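Local coordinates for BH2092 protein (Bacillus halodurans, PDB 3NHV) that is of unknown function but carries a rhodanese-like domain, a fold found in sulfurtransferases, at residues L14-I27 with K102-E114. Numbering follows the deposited sequence.
Sequences LSYETDIADLSIDI and KELIGGIEYWRKE
A parallel strand pairing at the edge of the rhodanese sheet, continued by packing between the helices that follow, joins outermost strand 17-19 to strand 100-105. Three backbone hydrogen bonds zip the strands: Glu103 N to Tyr16 O, Thr18 N to Glu103 O, and Ile105 N to Thr18 O. Ile105 N sits 3.1 Å from Thr18 O, nearly in line with the carbonyl bond. The methylenes of Lys102 lie alongside the turn before the edge strand, CE 3.5 Å from Ser15 O; the chain is extended beyond CG and brings Lys102 NZ to 3.7 Å from Leu14 O. Shortening Lys102 to an alanine is likely to leave the carbonyls of Leu14 and Ser15 without this aliphatic cover and nearby positive charge. Leu104 turns both methyls to use: CD1 sits against Thr18 O, while CD2 reaches Leu23 CD1 at 3.8 Å. Ile20, on the first turn of its helix, carries the junction with the second helix. With chi1 at -56°, Ile20 CG2 is anti to the backbone N and lies 3.6 Å from Trp111 CE3, while Ile20 CD1 meets Gly107 O. The indole enters as a knob among Ile20, Leu23, Ser24 and Ile27, the backbone N of Ser24 standing at its edge, in plane. A water accepts from Ala21 N and donates to Glu114 OE1, linking the start of one helix to the end of the other. Asp19 N-caps helix 20-28, OD1 taking Asp22 N at 2.8 Å, while its OD2 accepts from Asn85 N of the second subunit. The axes of helix segments 20-27 and 107-113 approach to 10.6 Å and cross at -72°; strand 74-78 flanks strand 100-105 across from 17-19, and Leu23 reaches Val36 of strand 34-38.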
loop_
_atom_site.group_PDB
_atom_site.type_symbol
_atom_site.label_atom_id
_atom_site.label_comp_id
_atom_site.label_asym_id
_atom_site.label_seq_id
_atom_site.Cartn_x
_atom_site.Cartn_y
_atom_site.Cartn_z
ATOM N N LEU B 14 -0.005 -9.065 9.492
ATOM C CA LEU B 14 -1.461 -9.221 9.542
ATOM C C LEU B 14 -2.061 -8.815 10.895
ATOM O O LEU B 14 -3.194 -8.330 10.956
ATOM C CB LEU B 14 -1.838 -10.678 9.240
ATOM C CG LEU B 14 -1.518 -11.214 7.840
ATOM C CD1 LEU B 14 -1.536 -12.722 7.881
ATOM C CD2 LEU B 14 -2.515 -10.670 6.814
ATOM N N SER B 15 -1.298 -9.016 11.969
ATOM C CA SER B 15 -1.752 -8.686 13.314
ATOM C C SER B 15 -1.967 -7.182 13.527
ATOM O O SER B 15 -2.532 -6.774 14.540
ATOM C CB SER B 15 -0.756 -9.211 14.360
ATOM O OG SER B 15 0.439 -8.436 14.399
ATOM N N TYR B 16 -1.517 -6.359 12.584
ATOM C CA TYR B 16 -1.688 -4.909 12.712
ATOM C C TYR B 16 -2.623 -4.338 11.656
ATOM O O TYR B 16 -2.747 -3.119 11.527
ATOM C CB TYR B 16 -0.328 -4.193 12.619
ATOM C CG TYR B 16 0.608 -4.493 13.770
ATOM C CD1 TYR B 16 0.249 -4.180 15.084
ATOM C CD2 TYR B 16 1.840 -5.113 13.553
ATOM C CE1 TYR B 16 1.086 -4.479 16.153
ATOM C CE2 TYR B 16 2.690 -5.415 14.618
ATOM C CZ TYR B 16 2.302 -5.097 15.916
ATOM O OH TYR B 16 3.121 -5.408 16.982
ATOM N N GLU B 17 -3.288 -5.203 10.899
ATOM C CA GLU B 17 -4.171 -4.704 9.855
ATOM C C GLU B 17 -5.323 -5.626 9.483
ATOM O O GLU B 17 -5.445 -6.744 9.984
ATOM C CB GLU B 17 -3.350 -4.372 8.599
ATOM C CG GLU B 17 -2.511 -5.532 8.072
ATOM C CD GLU B 17 -1.603 -5.152 6.894
ATOM O OE1 GLU B 17 -0.824 -4.176 7.018
ATOM O OE2 GLU B 17 -1.661 -5.844 5.849
ATOM N N THR B 18 -6.181 -5.123 8.611
ATOM C CA THR B 18 -7.319 -5.873 8.133
ATOM C C THR B 18 -7.679 -5.273 6.789
ATOM O O THR B 18 -7.407 -4.095 6.539
ATOM C CB THR B 18 -8.512 -5.764 9.097
ATOM O OG1 THR B 18 -9.655 -6.393 8.510
ATOM C CG2 THR B 18 -8.832 -4.311 9.388
ATOM N N ASP B 19 -8.281 -6.076 5.919
ATOM C CA ASP B 19 -8.635 -5.585 4.604
ATOM C C ASP B 19 -10.136 -5.450 4.393
ATOM O O ASP B 19 -10.930 -5.884 5.224
ATOM C CB ASP B 19 -8.004 -6.474 3.513
ATOM C CG ASP B 19 -8.602 -7.882 3.451
ATOM O OD1 ASP B 19 -9.567 -8.184 4.195
ATOM O OD2 ASP B 19 -8.098 -8.685 2.631
ATOM N N ILE B 20 -10.507 -4.834 3.276
ATOM C CA ILE B 20 -11.900 -4.618 2.928
ATOM C C ILE B 20 -12.729 -5.889 3.068
ATOM O O ILE B 20 -13.786 -5.890 3.694
ATOM C CB ILE B 20 -12.015 -4.086 1.494
ATOM C CG1 ILE B 20 -11.184 -2.811 1.360
ATOM C CG2 ILE B 20 -13.462 -3.790 1.155
ATOM C CD1 ILE B 20 -11.616 -1.706 2.300
ATOM N N ALA B 21 -12.239 -6.976 2.491
ATOM C CA ALA B 21 -12.932 -8.251 2.551
ATOM C C ALA B 21 -13.253 -8.643 3.984
ATOM O O ALA B 21 -14.400 -8.909 4.320
ATOM C CB ALA B 21 -12.078 -9.339 1.894
ATOM N N ASP B 22 -12.232 -8.691 4.829
ATOM C CA ASP B 22 -12.449 -9.078 6.214
ATOM C C ASP B 22 -13.424 -8.171 6.959
ATOM O O ASP B 22 -14.220 -8.651 7.765
ATOM C CB ASP B 22 -11.120 -9.136 6.965
ATOM C CG ASP B 22 -10.183 -10.188 6.404
ATOM O OD1 ASP B 22 -10.633 -11.334 6.196
ATOM O OD2 ASP B 22 -8.995 -9.866 6.175
ATOM N N LEU B 23 -13.360 -6.868 6.696
ATOM C CA LEU B 23 -14.241 -5.920 7.357
ATOM C C LEU B 23 -15.678 -6.138 6.892
ATOM O O LEU B 23 -16.604 -6.104 7.697
ATOM C CB LEU B 23 -13.820 -4.485 7.037
ATOM C CG LEU B 23 -14.052 -3.381 8.085
ATOM C CD1 LEU B 23 -14.188 -2.047 7.369
ATOM C CD2 LEU B 23 -15.280 -3.649 8.910
ATOM N N SER B 24 -15.854 -6.371 5.593
ATOM C CA SER B 24 -17.183 -6.584 5.027
ATOM C C SER B 24 -17.846 -7.801 5.649
ATOM O O SER B 24 -19.056 -7.829 5.858
ATOM C CB SER B 24 -17.107 -6.776 3.507
ATOM O OG SER B 24 -16.569 -8.047 3.165
ATOM N N ILE B 25 -17.053 -8.820 5.935
ATOM C CA ILE B 25 -17.607 -10.013 6.537
ATOM C C ILE B 25 -18.013 -9.725 7.968
ATOM O O ILE B 25 -18.997 -10.274 8.457
ATOM C CB ILE B 25 -16.606 -11.166 6.477
ATOM C CG1 ILE B 25 -16.472 -11.608 5.016
ATOM C CG2 ILE B 25 -17.060 -12.309 7.368
ATOM C CD1 ILE B 25 -15.372 -12.605 4.753
ATOM N N ASP B 26 -17.273 -8.842 8.628
ATOM C CA ASP B 26 -17.580 -8.478 10.008
ATOM C C ASP B 26 -18.847 -7.633 10.094
ATOM O O ASP B 26 -19.667 -7.824 10.988
ATOM C CB ASP B 26 -16.406 -7.720 10.626
ATOM C CG ASP B 26 -15.339 -8.649 11.166
ATOM O OD1 ASP B 26 -14.197 -8.187 11.390
ATOM O OD2 ASP B 26 -15.646 -9.843 11.375
ATOM N N ILE B 27 -18.999 -6.699 9.163
ATOM C CA ILE B 27 -20.170 -5.833 9.134
ATOM C C ILE B 27 -21.416 -6.650 8.807
ATOM O O ILE B 27 -22.477 -6.443 9.381
ATOM C CB ILE B 27 -20.028 -4.740 8.057
ATOM C CG1 ILE B 27 -18.743 -3.931 8.290
ATOM C CG2 ILE B 27 -21.273 -3.864 8.043
ATOM C CD1 ILE B 27 -18.654 -3.237 9.633
ATOM N N LYS B 102 -6.111 -2.122 14.847
ATOM C CA LYS B 102 -5.642 -2.556 13.533
ATOM C C LYS B 102 -6.072 -1.470 12.545
ATOM O O LYS B 102 -7.115 -0.839 12.742
ATOM C CB LYS B 102 -6.298 -3.884 13.116
ATOM C CG LYS B 102 -5.996 -5.077 14.010
ATOM C CD LYS B 102 -6.526 -6.379 13.408
ATOM C CE LYS B 102 -5.959 -7.591 14.152
ATOM N NZ LYS B 102 -5.966 -8.838 13.326
ATOM N N GLU B 103 -5.282 -1.245 11.496
ATOM C CA GLU B 103 -5.633 -0.242 10.491
ATOM C C GLU B 103 -6.177 -0.947 9.261
ATOM O O GLU B 103 -5.745 -2.053 8.929
ATOM C CB GLU B 103 -4.417 0.606 10.100
ATOM C CG GLU B 103 -3.306 -0.162 9.393
ATOM C CD GLU B 103 -2.052 0.675 9.173
ATOM O OE1 GLU B 103 -2.154 1.765 8.560
ATOM O OE2 GLU B 103 -0.964 0.240 9.608
ATOM N N LEU B 104 -7.130 -0.300 8.597
ATOM C CA LEU B 104 -7.759 -0.844 7.402
ATOM C C LEU B 104 -7.019 -0.390 6.149
ATOM O O LEU B 104 -6.981 0.804 5.847
ATOM C CB LEU B 104 -9.209 -0.372 7.315
ATOM C CG LEU B 104 -9.983 -0.861 6.095
ATOM C CD1 LEU B 104 -10.263 -2.350 6.239
ATOM C CD2 LEU B 104 -11.289 -0.102 5.962
ATOM N N ILE B 105 -6.439 -1.341 5.420
ATOM C CA ILE B 105 -5.726 -1.026 4.184
ATOM C C ILE B 105 -6.748 -0.816 3.069
ATOM O O ILE B 105 -7.695 -1.593 2.924
ATOM C CB ILE B 105 -4.774 -2.172 3.760
ATOM C CG1 ILE B 105 -5.564 -3.460 3.547
ATOM C CG2 ILE B 105 -3.719 -2.393 4.824
ATOM C CD1 ILE B 105 -4.769 -4.559 2.862
ATOM N N GLY B 106 -6.553 0.238 2.284
ATOM C CA GLY B 106 -7.473 0.524 1.199
ATOM C C GLY B 106 -8.388 1.682 1.553
ATOM O O GLY B 106 -8.896 2.387 0.676
ATOM N N GLY B 107 -8.598 1.881 2.851
ATOM C CA GLY B 107 -9.453 2.966 3.297
ATOM C C GLY B 107 -10.849 2.864 2.715
ATOM O O GLY B 107 -11.287 1.786 2.306
ATOM N N ILE B 108 -11.552 3.990 2.669
ATOM C CA ILE B 108 -12.905 4.014 2.148
ATOM C C ILE B 108 -12.866 4.009 0.630
ATOM O O ILE B 108 -13.836 3.650 -0.029
ATOM C CB ILE B 108 -13.670 5.262 2.651
ATOM C CG1 ILE B 108 -15.154 5.152 2.286
ATOM C CG2 ILE B 108 -13.057 6.526 2.063
ATOM C CD1 ILE B 108 -16.023 6.222 2.931
ATOM N N GLU B 109 -11.732 4.411 0.077
ATOM C CA GLU B 109 -11.591 4.427 -1.356
ATOM C C GLU B 109 -11.828 3.027 -1.918
ATOM O O GLU B 109 -12.710 2.825 -2.745
ATOM C CB GLU B 109 -10.203 4.901 -1.751
ATOM C CG GLU B 109 -9.960 4.756 -3.229
ATOM C CD GLU B 109 -8.533 5.027 -3.614
ATOM O OE1 GLU B 109 -8.176 4.703 -4.765
ATOM O OE2 GLU B 109 -7.778 5.566 -2.774
ATOM N N TYR B 110 -11.054 2.050 -1.468
ATOM C CA TYR B 110 -11.231 0.702 -1.977
ATOM C C TYR B 110 -12.465 -0.000 -1.426
ATOM O O TYR B 110 -12.898 -1.019 -1.962
ATOM C CB TYR B 110 -9.957 -0.117 -1.743
ATOM C CG TYR B 110 -8.967 0.035 -2.883
ATOM C CD1 TYR B 110 -9.018 -0.816 -3.996
ATOM C CD2 TYR B 110 -8.030 1.076 -2.895
ATOM C CE1 TYR B 110 -8.169 -0.630 -5.093
ATOM C CE2 TYR B 110 -7.176 1.267 -3.991
ATOM C CZ TYR B 110 -7.257 0.412 -5.082
ATOM O OH TYR B 110 -6.439 0.606 -6.169
ATOM N N TRP B 111 -13.049 0.551 -0.369
ATOM C CA TRP B 111 -14.254 -0.036 0.200
ATOM C C TRP B 111 -15.386 0.189 -0.790
ATOM O O TRP B 111 -16.199 -0.703 -1.049
ATOM C CB TRP B 111 -14.596 0.619 1.534
ATOM C CG TRP B 111 -15.954 0.275 1.999
ATOM C CD1 TRP B 111 -17.111 0.930 1.698
ATOM C CD2 TRP B 111 -16.325 -0.862 2.785
ATOM N NE1 TRP B 111 -18.183 0.269 2.244
ATOM C CE2 TRP B 111 -17.731 -0.833 2.916
ATOM C CE3 TRP B 111 -15.609 -1.903 3.386
ATOM C CZ2 TRP B 111 -18.437 -1.809 3.628
ATOM C CZ3 TRP B 111 -16.309 -2.876 4.095
ATOM C CH2 TRP B 111 -17.709 -2.822 4.210
ATOM N N ARG B 112 -15.424 1.394 -1.347
ATOM C CA ARG B 112 -16.439 1.752 -2.321
ATOM C C ARG B 112 -16.137 1.087 -3.666
ATOM O O ARG B 112 -17.047 0.608 -4.334
ATOM C CB ARG B 112 -16.510 3.280 -2.465
ATOM C CG ARG B 112 -16.993 4.006 -1.208
ATOM C CD ARG B 112 -16.761 5.502 -1.320
ATOM N NE ARG B 112 -17.521 6.080 -2.421
ATOM C CZ ARG B 112 -17.371 7.320 -2.878
ATOM N NH1 ARG B 112 -16.483 8.141 -2.335
ATOM N NH2 ARG B 112 -18.117 7.740 -3.888
ATOM N N LYS B 113 -14.867 1.042 -4.059
ATOM C CA LYS B 113 -14.505 0.396 -5.320
ATOM C C LYS B 113 -14.911 -1.078 -5.282
ATOM O O LYS B 113 -15.348 -1.634 -6.285
ATOM C CB LYS B 113 -13.000 0.496 -5.586
ATOM C CG LYS B 113 -12.546 1.824 -6.185
ATOM C CD LYS B 113 -11.044 1.820 -6.454
ATOM C CE LYS B 113 -10.547 3.185 -6.916
ATOM N NZ LYS B 113 -9.055 3.246 -7.062
ATOM N N GLU B 114 -14.772 -1.709 -4.124
ATOM C CA GLU B 114 -15.146 -3.105 -4.009
ATOM C C GLU B 114 -16.657 -3.255 -3.812
ATOM O O GLU B 114 -17.141 -4.249 -3.265
ATOM C CB GLU B 114 -14.355 -3.769 -2.879
ATOM C CG GLU B 114 -12.948 -4.158 -3.323
ATOM C CD GLU B 114 -12.029 -4.531 -2.177
ATOM O OE1 GLU B 114 -12.459 -5.289 -1.280
ATOM O OE2 GLU B 114 -10.859 -4.078 -2.183
HETATM O O HOH W 1 -10.107 -6.787 0.325
#